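PDB 3TC9: IPT/TIG domain-containing protein from Bacteroides thetaiotaomicron, which is of unproven function but probably serves as an auxiliary nutrient-binding protein, joining an immunoglobulin-like domain to a six-bladed beta-propeller. Local coordinates for residues Met107-Phe112 with Gln394-Asn399; Ser143-Pro146 with Leu152-Val155; Tyr355-Asp358 with Cys363-Ile366; Phe413-Arg418 with Arg424-Glu429. One frame throughout, in Å; residues are numbered along the deposited sequence.

Contact 1: residues Met107-Phe112 with Gln394-Asn399; sequences MLVTTF and QEARFN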
loop_
_atom_site.group_PDB
_atom_site.type_symbol
_atom_site.label_atom_id
_atom_site.label_comp_id
_atom_site.label_asym_id
_atom_site.label_seq_id
_atom_site.Cartn_x
_atom_site.Cartn_y
_atom_site.Cartn_z
HETATM N N MSE B 107 -3.001 -15.695 1.304
HETATM C CA MSE B 107 -4.158 -15.571 0.446
HETATM C C MSE B 107 -4.701 -16.948 0.113
HETATM O O MSE B 107 -3.949 -17.911 -0.052
HETATM C CB MSE B 107 -3.787 -14.788 -0.824
HETATM C CG MSE B 107 -3.701 -13.301 -0.574
HETATM SE SE MSE B 107 -3.483 -12.333 -2.217
HETATM C CE MSE B 107 -5.263 -11.670 -2.399
ATOM N N LEU B 108 -6.012 -17.027 0.005
ATOM C CA LEU B 108 -6.772 -18.211 -0.332
ATOM C C LEU B 108 -7.835 -17.904 -1.374
ATOM O O LEU B 108 -8.358 -16.790 -1.417
ATOM C CB LEU B 108 -7.478 -18.785 0.944
ATOM C CG LEU B 108 -6.581 -19.290 2.115
ATOM C CD1 LEU B 108 -7.449 -19.789 3.241
ATOM C CD2 LEU B 108 -5.637 -20.433 1.689
ATOM N N VAL B 109 -8.210 -18.915 -2.155
ATOM C CA VAL B 109 -9.345 -18.845 -3.086
ATOM C C VAL B 109 -10.541 -19.371 -2.312
ATOM O O VAL B 109 -10.439 -20.412 -1.669
ATOM C CB VAL B 109 -9.119 -19.628 -4.430
ATOM C CG1 VAL B 109 -10.344 -19.528 -5.346
ATOM C CG2 VAL B 109 -7.866 -19.141 -5.148
ATOM N N THR B 110 -11.651 -18.648 -2.333
ATOM C CA THR B 110 -12.893 -19.058 -1.676
ATOM C C THR B 110 -14.062 -18.844 -2.614
ATOM O O THR B 110 -13.878 -18.240 -3.668
ATOM C CB THR B 110 -13.120 -18.304 -0.349
ATOM O OG1 THR B 110 -13.187 -16.895 -0.594
ATOM C CG2 THR B 110 -12.075 -18.668 0.750
ATOM N N THR B 111 -15.267 -19.314 -2.224
ATOM C CA THR B 111 -16.483 -19.123 -3.018
ATOM C C THR B 111 -17.216 -17.994 -2.359
ATOM O O THR B 111 -17.617 -18.108 -1.213
ATOM C CB THR B 111 -17.285 -20.416 -3.131
ATOM O OG1 THR B 111 -16.519 -21.351 -3.876
ATOM C CG2 THR B 111 -18.632 -20.217 -3.810
ATOM N N PHE B 112 -17.352 -16.879 -3.055
ATOM C CA PHE B 112 -18.028 -15.729 -2.511
ATOM C C PHE B 112 -19.546 -15.864 -2.688
ATOM O O PHE B 112 -20.284 -15.761 -1.706
ATOM C CB PHE B 112 -17.476 -14.451 -3.164
ATOM C CG PHE B 112 -18.219 -13.199 -2.791
ATOM C CD1 PHE B 112 -18.386 -12.839 -1.450
ATOM C CD2 PHE B 112 -18.757 -12.371 -3.773
ATOM C CE1 PHE B 112 -19.090 -11.678 -1.101
ATOM C CE2 PHE B 112 -19.446 -11.201 -3.427
ATOM C CZ PHE B 112 -19.628 -10.877 -2.094
ATOM N N GLN B 394 -1.386 -24.563 -5.089
ATOM C CA GLN B 394 -1.371 -25.982 -4.679
ATOM C C GLN B 394 -2.735 -26.671 -4.683
ATOM O O GLN B 394 -2.795 -27.853 -5.015
ATOM C CB GLN B 394 -0.736 -26.130 -3.286
ATOM C CG GLN B 394 0.770 -25.791 -3.231
ATOM C CD GLN B 394 1.532 -26.490 -4.345
ATOM O OE1 GLN B 394 1.679 -27.735 -4.374
ATOM N NE2 GLN B 394 1.983 -25.719 -5.317
ATOM N N GLU B 395 -3.816 -25.945 -4.379
ATOM C CA GLU B 395 -5.154 -26.533 -4.248
ATOM C C GLU B 395 -6.202 -25.970 -5.194
ATOM O O GLU B 395 -6.982 -26.743 -5.774
ATOM C CB GLU B 395 -5.683 -26.329 -2.797
ATOM C CG GLU B 395 -4.828 -26.968 -1.713
ATOM C CD GLU B 395 -5.339 -26.821 -0.287
ATOM O OE1 GLU B 395 -5.637 -25.676 0.132
ATOM O OE2 GLU B 395 -5.334 -27.844 0.443
ATOM N N ALA B 396 -6.269 -24.636 -5.301
ATOM C CA ALA B 396 -7.328 -23.952 -6.044
ATOM C C ALA B 396 -7.455 -24.351 -7.533
ATOM O O ALA B 396 -6.458 -24.520 -8.233
ATOM C CB ALA B 396 -7.152 -22.451 -5.938
ATOM N N ARG B 397 -8.710 -24.509 -7.994
ATOM C CA ARG B 397 -9.062 -24.763 -9.378
ATOM C C ARG B 397 -10.265 -23.967 -9.768
ATOM O O ARG B 397 -11.180 -23.769 -8.960
ATOM C CB ARG B 397 -9.361 -26.227 -9.637
ATOM C CG ARG B 397 -8.133 -27.052 -9.872
ATOM C CD ARG B 397 -8.440 -28.364 -9.246
ATOM N NE ARG B 397 -8.358 -29.450 -10.198
ATOM C CZ ARG B 397 -8.770 -30.686 -9.954
ATOM N NH1 ARG B 397 -9.379 -30.980 -8.806
ATOM N NH2 ARG B 397 -8.600 -31.630 -10.855
ATOM N N PHE B 398 -10.275 -23.540 -11.039
ATOM C CA PHE B 398 -11.363 -22.822 -11.710
ATOM C C PHE B 398 -11.784 -23.621 -12.911
ATOM O O PHE B 398 -11.056 -24.513 -13.321
ATOM C CB PHE B 398 -10.918 -21.419 -12.156
ATOM C CG PHE B 398 -10.353 -20.573 -11.056
ATOM C CD1 PHE B 398 -11.193 -19.862 -10.200
ATOM C CD2 PHE B 398 -8.977 -20.473 -10.873
ATOM C CE1 PHE B 398 -10.658 -19.068 -9.177
ATOM C CE2 PHE B 398 -8.447 -19.702 -9.840
ATOM C CZ PHE B 398 -9.290 -18.987 -9.012
ATOM N N ASN B 399 -12.929 -23.307 -13.488
ATOM C CA ASN B 399 -13.390 -23.964 -14.698
ATOM C C ASN B 399 -13.941 -22.884 -15.613
ATOM O O ASN B 399 -15.081 -22.459 -15.477
ATOM C CB ASN B 399 -14.402 -25.057 -14.393
ATOM C CG ASN B 399 -14.606 -26.000 -15.529
ATOM O OD1 ASN B 399 -14.219 -25.739 -16.676
ATOM N ND2 ASN B 399 -15.274 -27.105 -15.233
#

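Contact 2: residues Ser143-Pro146 with Leu152-Val155; sequences SFDP and LYLV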
loop_
_atom_site.group_PDB
_atom_site.type_symbol
_atom_site.label_atom_id
_atom_site.label_comp_id
_atom_site.label_asym_id
_atom_site.label_seq_id
_atom_site.Cartn_x
_atom_site.Cartn_y
_atom_site.Cartn_z
ATOM N N SER B 143 -17.722 -5.151 -13.143
ATOM C CA SER B 143 -17.458 -3.710 -13.076
ATOM C C SER B 143 -18.208 -3.048 -11.932
ATOM O O SER B 143 -19.442 -3.144 -11.845
ATOM C CB SER B 143 -17.840 -3.043 -14.395
ATOM O OG SER B 143 -17.692 -1.638 -14.337
ATOM N N PHE B 144 -17.454 -2.369 -11.059
ATOM C CA PHE B 144 -18.026 -1.605 -9.960
ATOM C C PHE B 144 -18.657 -0.331 -10.489
ATOM O O PHE B 144 -18.197 0.224 -11.484
ATOM C CB PHE B 144 -16.938 -1.247 -8.920
ATOM C CG PHE B 144 -16.703 -2.323 -7.900
ATOM C CD1 PHE B 144 -17.653 -2.588 -6.910
ATOM C CD2 PHE B 144 -15.547 -3.104 -7.941
ATOM C CE1 PHE B 144 -17.456 -3.615 -5.990
ATOM C CE2 PHE B 144 -15.345 -4.132 -7.011
ATOM C CZ PHE B 144 -16.302 -4.379 -6.046
ATOM N N ASP B 145 -19.683 0.157 -9.808
ATOM C CA ASP B 145 -20.254 1.454 -10.123
ATOM C C ASP B 145 -19.235 2.493 -9.611
ATOM O O ASP B 145 -18.881 2.433 -8.427
ATOM C CB ASP B 145 -21.634 1.606 -9.456
ATOM C CG ASP B 145 -22.345 2.935 -9.651
ATOM O OD1 ASP B 145 -21.691 3.912 -10.099
ATOM O OD2 ASP B 145 -23.546 3.016 -9.314
ATOM N N PRO B 146 -18.691 3.395 -10.477
ATOM C CA PRO B 146 -17.695 4.367 -9.986
ATOM C C PRO B 146 -18.228 5.290 -8.881
ATOM O O PRO B 146 -17.424 5.792 -8.094
ATOM C CB PRO B 146 -17.340 5.171 -11.249
ATOM C CG PRO B 146 -17.714 4.281 -12.395
ATOM C CD PRO B 146 -18.949 3.592 -11.920
ATOM N N LEU B 152 -21.665 -3.834 -7.493
ATOM C CA LEU B 152 -20.819 -4.551 -8.436
ATOM C C LEU B 152 -21.708 -5.124 -9.545
ATOM O O LEU B 152 -22.551 -5.982 -9.286
ATOM C CB LEU B 152 -20.012 -5.655 -7.712
ATOM C CG LEU B 152 -19.150 -6.599 -8.598
ATOM C CD1 LEU B 152 -18.108 -5.813 -9.405
ATOM C CD2 LEU B 152 -18.507 -7.663 -7.751
ATOM N N TYR B 153 -21.525 -4.637 -10.774
ATOM C CA TYR B 153 -22.302 -5.111 -11.917
ATOM C C TYR B 153 -21.548 -6.193 -12.669
ATOM O O TYR B 153 -20.303 -6.217 -12.671
ATOM C CB TYR B 153 -22.660 -3.948 -12.862
ATOM C CG TYR B 153 -23.674 -3.000 -12.263
ATOM C CD1 TYR B 153 -25.038 -3.241 -12.387
ATOM C CD2 TYR B 153 -23.270 -1.889 -11.528
ATOM C CE1 TYR B 153 -25.979 -2.395 -11.803
ATOM C CE2 TYR B 153 -24.201 -1.021 -10.963
ATOM C CZ TYR B 153 -25.557 -1.272 -11.114
ATOM O OH TYR B 153 -26.482 -0.427 -10.557
ATOM N N LEU B 154 -22.307 -7.077 -13.321
ATOM C CA LEU B 154 -21.770 -8.169 -14.132
ATOM C C LEU B 154 -22.644 -8.365 -15.371
ATOM O O LEU B 154 -23.850 -8.131 -15.308
ATOM C CB LEU B 154 -21.631 -9.490 -13.322
ATOM C CG LEU B 154 -22.918 -10.219 -12.821
ATOM C CD1 LEU B 154 -23.483 -11.200 -13.881
ATOM C CD2 LEU B 154 -22.623 -11.041 -11.591
ATOM N N VAL B 155 -22.045 -8.821 -16.480
ATOM C CA VAL B 155 -22.744 -9.175 -17.713
ATOM C C VAL B 155 -22.430 -10.645 -17.939
ATOM O O VAL B 155 -21.371 -11.097 -17.529
ATOM C CB VAL B 155 -22.446 -8.273 -18.946
ATOM C CG1 VAL B 155 -23.027 -6.876 -18.755
ATOM C CG2 VAL B 155 -20.959 -8.216 -19.283
HETATM O O HOH W 1 -25.638 1.391 -9.047
#

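Contact 3: residues Tyr355-Asp358 with Cys363-Ile366; sequences YFCD and CIRI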
loop_
_atom_site.group_PDB
_atom_site.type_symbol
_atom_site.label_atom_id
_atom_site.label_comp_id
_atom_site.label_asym_id
_atom_site.label_seq_id
_atom_site.Cartn_x
_atom_site.Cartn_y
_atom_site.Cartn_z
ATOM N N TYR B 355 -3.658 -8.263 -13.967
ATOM C CA TYR B 355 -4.156 -9.594 -13.622
ATOM C C TYR B 355 -5.271 -9.968 -14.568
ATOM O O TYR B 355 -6.219 -9.214 -14.693
ATOM C CB TYR B 355 -4.697 -9.605 -12.191
ATOM C CG TYR B 355 -3.637 -9.617 -11.113
ATOM C CD1 TYR B 355 -2.820 -8.511 -10.902
ATOM C CD2 TYR B 355 -3.514 -10.697 -10.239
ATOM C CE1 TYR B 355 -1.890 -8.481 -9.864
ATOM C CE2 TYR B 355 -2.590 -10.675 -9.194
ATOM C CZ TYR B 355 -1.774 -9.565 -9.017
ATOM O OH TYR B 355 -0.836 -9.526 -8.022
ATOM N N PHE B 356 -5.196 -11.114 -15.219
ATOM C CA PHE B 356 -6.269 -11.446 -16.151
ATOM C C PHE B 356 -6.623 -12.929 -16.110
ATOM O O PHE B 356 -5.791 -13.767 -15.744
ATOM C CB PHE B 356 -5.900 -11.019 -17.593
ATOM C CG PHE B 356 -4.697 -11.699 -18.183
ATOM C CD1 PHE B 356 -3.416 -11.196 -17.962
ATOM C CD2 PHE B 356 -4.835 -12.844 -18.963
ATOM C CE1 PHE B 356 -2.295 -11.814 -18.533
ATOM C CE2 PHE B 356 -3.713 -13.467 -19.514
ATOM C CZ PHE B 356 -2.457 -12.946 -19.297
ATOM N N CYS B 357 -7.853 -13.240 -16.534
ATOM C CA CYS B 357 -8.345 -14.589 -16.659
ATOM C C CYS B 357 -7.823 -15.196 -17.913
ATOM O O CYS B 357 -7.946 -14.606 -18.971
ATOM C CB CYS B 357 -9.866 -14.608 -16.648
ATOM S SG CYS B 357 -10.586 -14.119 -15.072
ATOM N N ASP B 358 -7.233 -16.384 -17.796
ATOM C CA ASP B 358 -6.745 -17.201 -18.914
ATOM C C ASP B 358 -7.720 -18.379 -18.964
ATOM O O ASP B 358 -7.511 -19.407 -18.314
ATOM C CB ASP B 358 -5.289 -17.608 -18.678
ATOM C CG ASP B 358 -4.522 -18.046 -19.911
ATOM O OD1 ASP B 358 -5.025 -17.820 -21.036
ATOM O OD2 ASP B 358 -3.392 -18.581 -19.751
ATOM N N CYS B 363 -6.943 -20.441 -15.125
ATOM C CA CYS B 363 -6.137 -19.769 -14.099
ATOM C C CYS B 363 -6.146 -18.243 -14.273
ATOM O O CYS B 363 -6.734 -17.710 -15.225
ATOM C CB CYS B 363 -4.710 -20.320 -14.105
ATOM S SG CYS B 363 -3.834 -20.060 -15.654
ATOM N N ILE B 364 -5.545 -17.558 -13.298
ATOM C CA ILE B 364 -5.371 -16.111 -13.286
ATOM C C ILE B 364 -3.905 -15.860 -13.541
ATOM O O ILE B 364 -3.046 -16.441 -12.859
ATOM C CB ILE B 364 -5.862 -15.408 -11.975
ATOM C CG1 ILE B 364 -7.273 -15.847 -11.509
ATOM C CG2 ILE B 364 -5.747 -13.877 -12.093
ATOM C CD1 ILE B 364 -8.482 -15.660 -12.559
ATOM N N ARG B 365 -3.616 -15.009 -14.516
ATOM C CA ARG B 365 -2.242 -14.664 -14.875
ATOM C C ARG B 365 -1.931 -13.242 -14.455
ATOM O O ARG B 365 -2.842 -12.475 -14.182
ATOM C CB ARG B 365 -2.003 -14.842 -16.391
ATOM C CG ARG B 365 -2.569 -16.134 -16.998
ATOM C CD ARG B 365 -1.800 -17.409 -16.715
ATOM N NE ARG B 365 -0.404 -17.371 -17.152
ATOM C CZ ARG B 365 0.035 -17.701 -18.359
ATOM N NH1 ARG B 365 -0.815 -18.082 -19.300
ATOM N NH2 ARG B 365 1.325 -17.650 -18.635
ATOM N N ILE B 366 -0.646 -12.910 -14.335
ATOM C CA ILE B 366 -0.186 -11.559 -14.046
ATOM C C ILE B 366 0.754 -11.116 -15.159
ATOM O O ILE B 366 1.711 -11.809 -15.436
ATOM C CB ILE B 366 0.520 -11.382 -12.652
ATOM C CG1 ILE B 366 -0.234 -12.094 -11.491
ATOM C CG2 ILE B 366 0.802 -9.895 -12.359
ATOM C CD1 ILE B 366 0.608 -12.295 -10.306
#

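Contact 4: residues Phe413-Arg418 with Arg424-Glu429; sequences FFIGDR and RKIGYE. With PO4 (phosphate ion), chain Q.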
loop_
_atom_site.group_PDB
_atom_site.type_symbol
_atom_site.label_atom_id
_atom_site.label_comp_id
_atom_site.label_asym_id
_atom_site.label_seq_id
_atom_site.Cartn_x
_atom_site.Cartn_y
_atom_site.Cartn_z
ATOM N N PHE B 413 -9.952 -10.051 -4.918
ATOM C CA PHE B 413 -10.384 -10.281 -6.288
ATOM C C PHE B 413 -11.707 -11.002 -6.288
ATOM O O PHE B 413 -11.932 -11.865 -5.444
ATOM C CB PHE B 413 -9.359 -11.136 -7.075
ATOM C CG PHE B 413 -7.990 -10.527 -7.250
ATOM C CD1 PHE B 413 -7.023 -10.641 -6.247
ATOM C CD2 PHE B 413 -7.660 -9.834 -8.421
ATOM C CE1 PHE B 413 -5.762 -10.063 -6.401
ATOM C CE2 PHE B 413 -6.391 -9.275 -8.583
ATOM C CZ PHE B 413 -5.455 -9.381 -7.565
ATOM N N PHE B 414 -12.572 -10.658 -7.238
ATOM C CA PHE B 414 -13.834 -11.333 -7.516
ATOM C C PHE B 414 -13.721 -11.896 -8.924
ATOM O O PHE B 414 -13.338 -11.165 -9.837
ATOM C CB PHE B 414 -15.056 -10.412 -7.342
ATOM C CG PHE B 414 -15.257 -9.979 -5.908
ATOM C CD1 PHE B 414 -15.556 -10.906 -4.921
ATOM C CD2 PHE B 414 -15.126 -8.647 -5.545
ATOM C CE1 PHE B 414 -15.718 -10.510 -3.586
ATOM C CE2 PHE B 414 -15.324 -8.245 -4.217
ATOM C CZ PHE B 414 -15.637 -9.181 -3.251
ATOM N N ILE B 415 -13.942 -13.211 -9.074
ATOM C CA ILE B 415 -13.782 -13.889 -10.362
ATOM C C ILE B 415 -15.085 -14.543 -10.797
ATOM O O ILE B 415 -15.723 -15.220 -9.990
ATOM C CB ILE B 415 -12.618 -14.933 -10.294
ATOM C CG1 ILE B 415 -11.278 -14.255 -9.921
ATOM C CG2 ILE B 415 -12.454 -15.775 -11.574
ATOM C CD1 ILE B 415 -10.623 -14.924 -8.852
ATOM N N GLY B 416 -15.426 -14.367 -12.081
ATOM C CA GLY B 416 -16.562 -15.012 -12.731
ATOM C C GLY B 416 -16.115 -16.368 -13.255
ATOM O O GLY B 416 -15.529 -16.465 -14.337
ATOM N N ASP B 417 -16.327 -17.410 -12.454
ATOM C CA ASP B 417 -15.916 -18.803 -12.754
ATOM C C ASP B 417 -17.058 -19.495 -13.467
ATOM O O ASP B 417 -17.923 -20.072 -12.809
ATOM C CB ASP B 417 -15.558 -19.513 -11.436
ATOM C CG ASP B 417 -14.756 -20.782 -11.582
ATOM O OD1 ASP B 417 -14.304 -21.075 -12.720
ATOM O OD2 ASP B 417 -14.567 -21.481 -10.555
ATOM N N ARG B 418 -17.067 -19.410 -14.820
ATOM C CA ARG B 418 -18.161 -19.817 -15.694
ATOM C C ARG B 418 -18.798 -21.174 -15.365
ATOM O O ARG B 418 -19.954 -21.168 -14.967
ATOM C CB ARG B 418 -17.786 -19.746 -17.187
ATOM C CG ARG B 418 -18.950 -19.978 -18.170
ATOM C CD ARG B 418 -20.060 -18.959 -17.983
ATOM N NE ARG B 418 -21.110 -19.027 -19.002
ATOM C CZ ARG B 418 -21.148 -18.276 -20.099
ATOM N NH1 ARG B 418 -20.156 -17.441 -20.375
ATOM N NH2 ARG B 418 -22.174 -18.369 -20.938
ATOM N N ARG B 424 -15.995 -16.347 -7.451
ATOM C CA ARG B 424 -14.948 -16.784 -6.529
ATOM C C ARG B 424 -14.255 -15.564 -5.944
ATOM O O ARG B 424 -14.312 -14.476 -6.518
ATOM C CB ARG B 424 -13.957 -17.729 -7.213
ATOM C CG ARG B 424 -14.608 -18.846 -8.024
ATOM C CD ARG B 424 -15.161 -20.008 -7.190
ATOM N NE ARG B 424 -14.126 -20.712 -6.432
ATOM C CZ ARG B 424 -13.284 -21.613 -6.936
ATOM N NH1 ARG B 424 -13.301 -21.901 -8.236
ATOM N NH2 ARG B 424 -12.391 -22.197 -6.159
ATOM N N LYS B 425 -13.651 -15.719 -4.776
ATOM C CA LYS B 425 -12.934 -14.627 -4.140
ATOM C C LYS B 425 -11.476 -15.029 -3.886
ATOM O O LYS B 425 -11.214 -16.183 -3.553
ATOM C CB LYS B 425 -13.631 -14.227 -2.833
ATOM C CG LYS B 425 -12.971 -13.067 -2.076
ATOM C CD LYS B 425 -13.653 -12.862 -0.736
ATOM C CE LYS B 425 -12.922 -11.927 0.188
ATOM N NZ LYS B 425 -11.737 -12.549 0.836
ATOM N N ILE B 426 -10.537 -14.091 -4.057
ATOM C CA ILE B 426 -9.130 -14.309 -3.709
ATOM C C ILE B 426 -8.744 -13.191 -2.786
ATOM O O ILE B 426 -8.705 -12.052 -3.212
ATOM C CB ILE B 426 -8.133 -14.441 -4.890
ATOM C CG1 ILE B 426 -8.546 -15.522 -5.894
ATOM C CG2 ILE B 426 -6.687 -14.643 -4.378
ATOM C CD1 ILE B 426 -7.709 -15.514 -7.154
ATOM N N GLY B 427 -8.490 -13.525 -1.525
ATOM C CA GLY B 427 -8.093 -12.556 -0.503
ATOM C C GLY B 427 -7.354 -13.263 0.612
ATOM O O GLY B 427 -7.274 -14.491 0.598
ATOM N N TYR B 428 -6.817 -12.507 1.581
ATOM C CA TYR B 428 -6.155 -13.071 2.769
ATOM C C TYR B 428 -7.141 -13.802 3.676
ATOM O O TYR B 428 -8.329 -13.447 3.710
ATOM C CB TYR B 428 -5.500 -11.947 3.592
ATOM C CG TYR B 428 -4.153 -11.543 3.049
ATOM C CD1 TYR B 428 -2.998 -12.225 3.421
ATOM C CD2 TYR B 428 -4.036 -10.522 2.113
ATOM C CE1 TYR B 428 -1.761 -11.910 2.867
ATOM C CE2 TYR B 428 -2.799 -10.188 1.562
ATOM C CZ TYR B 428 -1.664 -10.889 1.941
ATOM O OH TYR B 428 -0.435 -10.566 1.428
ATOM N N GLU B 429 -6.620 -14.799 4.444
ATOM C CA GLU B 429 -7.349 -15.501 5.514
ATOM C C GLU B 429 -8.030 -14.463 6.451
ATOM O O GLU B 429 -7.421 -13.431 6.761
ATOM C CB GLU B 429 -6.367 -16.332 6.361
ATOM C CG GLU B 429 -5.519 -17.352 5.637
ATOM C CD GLU B 429 -4.484 -17.992 6.546
ATOM O OE1 GLU B 429 -4.886 -18.542 7.597
ATOM O OE2 GLU B 429 -3.277 -17.969 6.202
HETATM P P PO4 Q . -23.865 -21.865 -20.667
HETATM O O1 PO4 Q . -22.875 -22.944 -20.091
HETATM O O2 PO4 Q . -23.447 -21.528 -22.150
HETATM O O3 PO4 Q . -23.841 -20.580 -19.789
HETATM O O4 PO4 Q . -25.361 -22.353 -20.663
#

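Contact 1: residues Met107-Phe112 with Gln394-Asn399
Val-109, on the extended strand 107-112, and Ala-396, in the irregular run 394-399, bring their CA atoms to 6.2 Å of each other. Strand 107-113 enters the six-bladed beta-propeller first and pairs with strand 422-428 from the end of the chain, the velcro closure familiar from propeller folds. The contact sets this closing strand against the connection between strands 390-391 and 401-407, which belong to the same sheet. Three buried apolar side chains carry it, and Val-109 divides its two branches between the other two. Its CG2 methyl bears on Ala-396 CB at 3.5 Å, somewhat tighter than ordinary van der Waals contact. CG1 stands opposite the backbone N across the CA-CB bond (chi1 179°) and is turned to the ring of Phe-398, with 3.9 Å between Val-109 CG1 and Phe-398 CE1. The valine and phenylalanine side chains approach from opposite directions, and the methyl reaches the ring at an oblique slant. On the loop side, Phe-398 CG lies beside its own backbone N (chi1 -55°), which brings the far end of the ring up to Val-109. Arg-424 of strand 422-428 packs against both Val-109 and Phe-398, adding a third element to the junction. Phe-398 CZ finally sits close to both valine methyls, 3.9 Å from Val-109 CG1 and 4.1 Å from Val-109 CG2.

Contact 2: residues Ser143-Pro146 with Leu152-Val155
Tyr-153 and Ser-143 form an antiparallel hydrogen-bonded pair in the hairpin of strands 141-145 and 151-156, part of one blade of the propeller. Ser-143 N donates to Tyr-153 O at 2.8 Å, and Tyr-153 N returns a bond to Ser-143 O. Tyr-153 CB lies 3.5 Å from Ser-143 O. With CG beside the backbone N (chi1 -70°), the ring then runs along the neighbouring strand, and CE2 comes edge-on to Asp-145 CB at 4.0 Å. At the tip, the hydroxyl reaches a water in the ring plane, with 2.5 Å between Tyr-153 OH and the water oxygen. That water donates to Asp-145 OD2 at 2.7 Å, closing a bridge between the strands, while Asp-145 OD1 forms a salt bridge with Arg-212. Ser-143 OG, on the tyrosine's face of the sheet, is engaged by Trp-186 of the next blade. Phe-144 and Leu-152 face the other way as a non-hydrogen-bonded pair. Leu-152 CD1 stands over the centre of the Phe-144 ring, 3.8 Å from its centroid, in a CH-pi contact that is almost perpendicular to the ring. Across these two segments the Phe-144 and Leu-152 pair is thus apolar, whereas on the other face a water ties the Tyr-153 hydroxyl to the Asp-145 carboxylate, itself held by Arg-212.

Contact 3: residues Tyr355-Asp358 with Cys363-Ile366
Phe-356 takes Arg-365 CB over one face of its ring, 3.8 Å from the centroid and displaced toward the rim, a CH-pi contact. On the other side of the sheet, the Tyr-355 ring carries Ile-366 CG1 over one face, again off centre, and Ile-364 CG2 at its edge; the tyrosine and Ile-366 side chains run side by side. The third flat group, the Arg-365 guanidinium, receives Asp-358 at its edge. Bends at chi2 and chi3 (-76° and -58°) fold the arginine back along the partner strand, and NH1 forms a salt bridge with Asp-358 OD2 at 2.7 Å. The donor sits 36° above the carboxylate plane. Asn-361 of the turn also holds OD2, and Asp-323 pairs with the far nitrogen, Arg-365 NH2, so the ion pair is held from several sides. The backbones form an antiparallel ladder: Phe-356 and Arg-365 exchange two backbone bonds, whereas Asp-358 and Cys-363 are joined by a sound bond from Asp-358 N and a weak one from Cys-363 N. Cys-357 SG touches Ile-364 CD1 at 3.6 Å on the Tyr-355 side. The two strands form a beta-hairpin in the middle of a propeller blade, flanked by strand 334-341 beside 355-358 and strand 372-376 beside 363-366; Cys-357 and Ile-364 face strand 401-407 of the next blade through Ile-404.

Contact 4: residues Phe413-Arg418 with Arg424-Glu429
Asp-417 OD2 is gripped by Arg-424 NH1, at 2.7 Å, and by Asn-420 ND2 of the intervening turn. The arginine nitrogen meets the oxygen nearly in line with its C-O bond, and OD2 lies in the guanidinium plane, although the carboxylate and guanidinium planes are turned 28° apart. Arg-424 folds at chi2 and chi3 (-77° and -62°) to get there, laying its CG 3.6 Å from Asp-417 CB. Other atoms of the pair are engaged too: Asn-399 N binds Asp-417 OD1, Arg-397 O accepts from Arg-424 NH1, and Arg-424 NH2 bonds to Asn-388 O and forms a salt bridge with Asp-389. The ion pair spans the antiparallel hairpin of strands 412-417 and 422-428, with two-way backbone bonding in the Phe-413 with Ile-426 and Ile-415 with Arg-424 pairs. On the arginine's side of the sheet, Ile-415 CD1 presses against Ile-426 CD1 at 3.4 Å, a tight methyl contact. On the other side, Phe-414 CE1 lies 4.0 Å from Lys-425 CG. Beyond the strand, Arg-418 offers NE and NH2 to O3 of a phosphate ion, probably from the crystallisation liquor, with 3.0 Å between NH2 and O3; its NH1 forms salt bridges with Glu-402 and Glu-157. Carboxylates and carbonyls around Arg-424 would favour its charged form; through Arg-397 O and Asn-399 N the pair also ties the hairpin to the loop before strand 401-407.

Overall arrangement
Contacts 1 and 4 belong to one blade, their centres 7 Å apart; Thr-110 O accepts from Lys-425 N at 2.8 Å, where the closing strand 107-113 zips to strand 422-428. Contacts 2 and 3 are hairpins of the two flanking blades, centres 19 Å apart, and do not touch one another. Contact 4 meets both: Tyr-355 CE2 lies 3.5 Å from Phe-413 CZ, while Leu-152 CD2 packs more loosely on Phe-414. In contacts 3 and 4 an aspartate ending the first strand pairs with an arginine on the second, an arrangement shared by these two neighbouring blades. The phosphate is bound at Arg-418 of contact 4, together with Gln-158, His-159 and Arg-421.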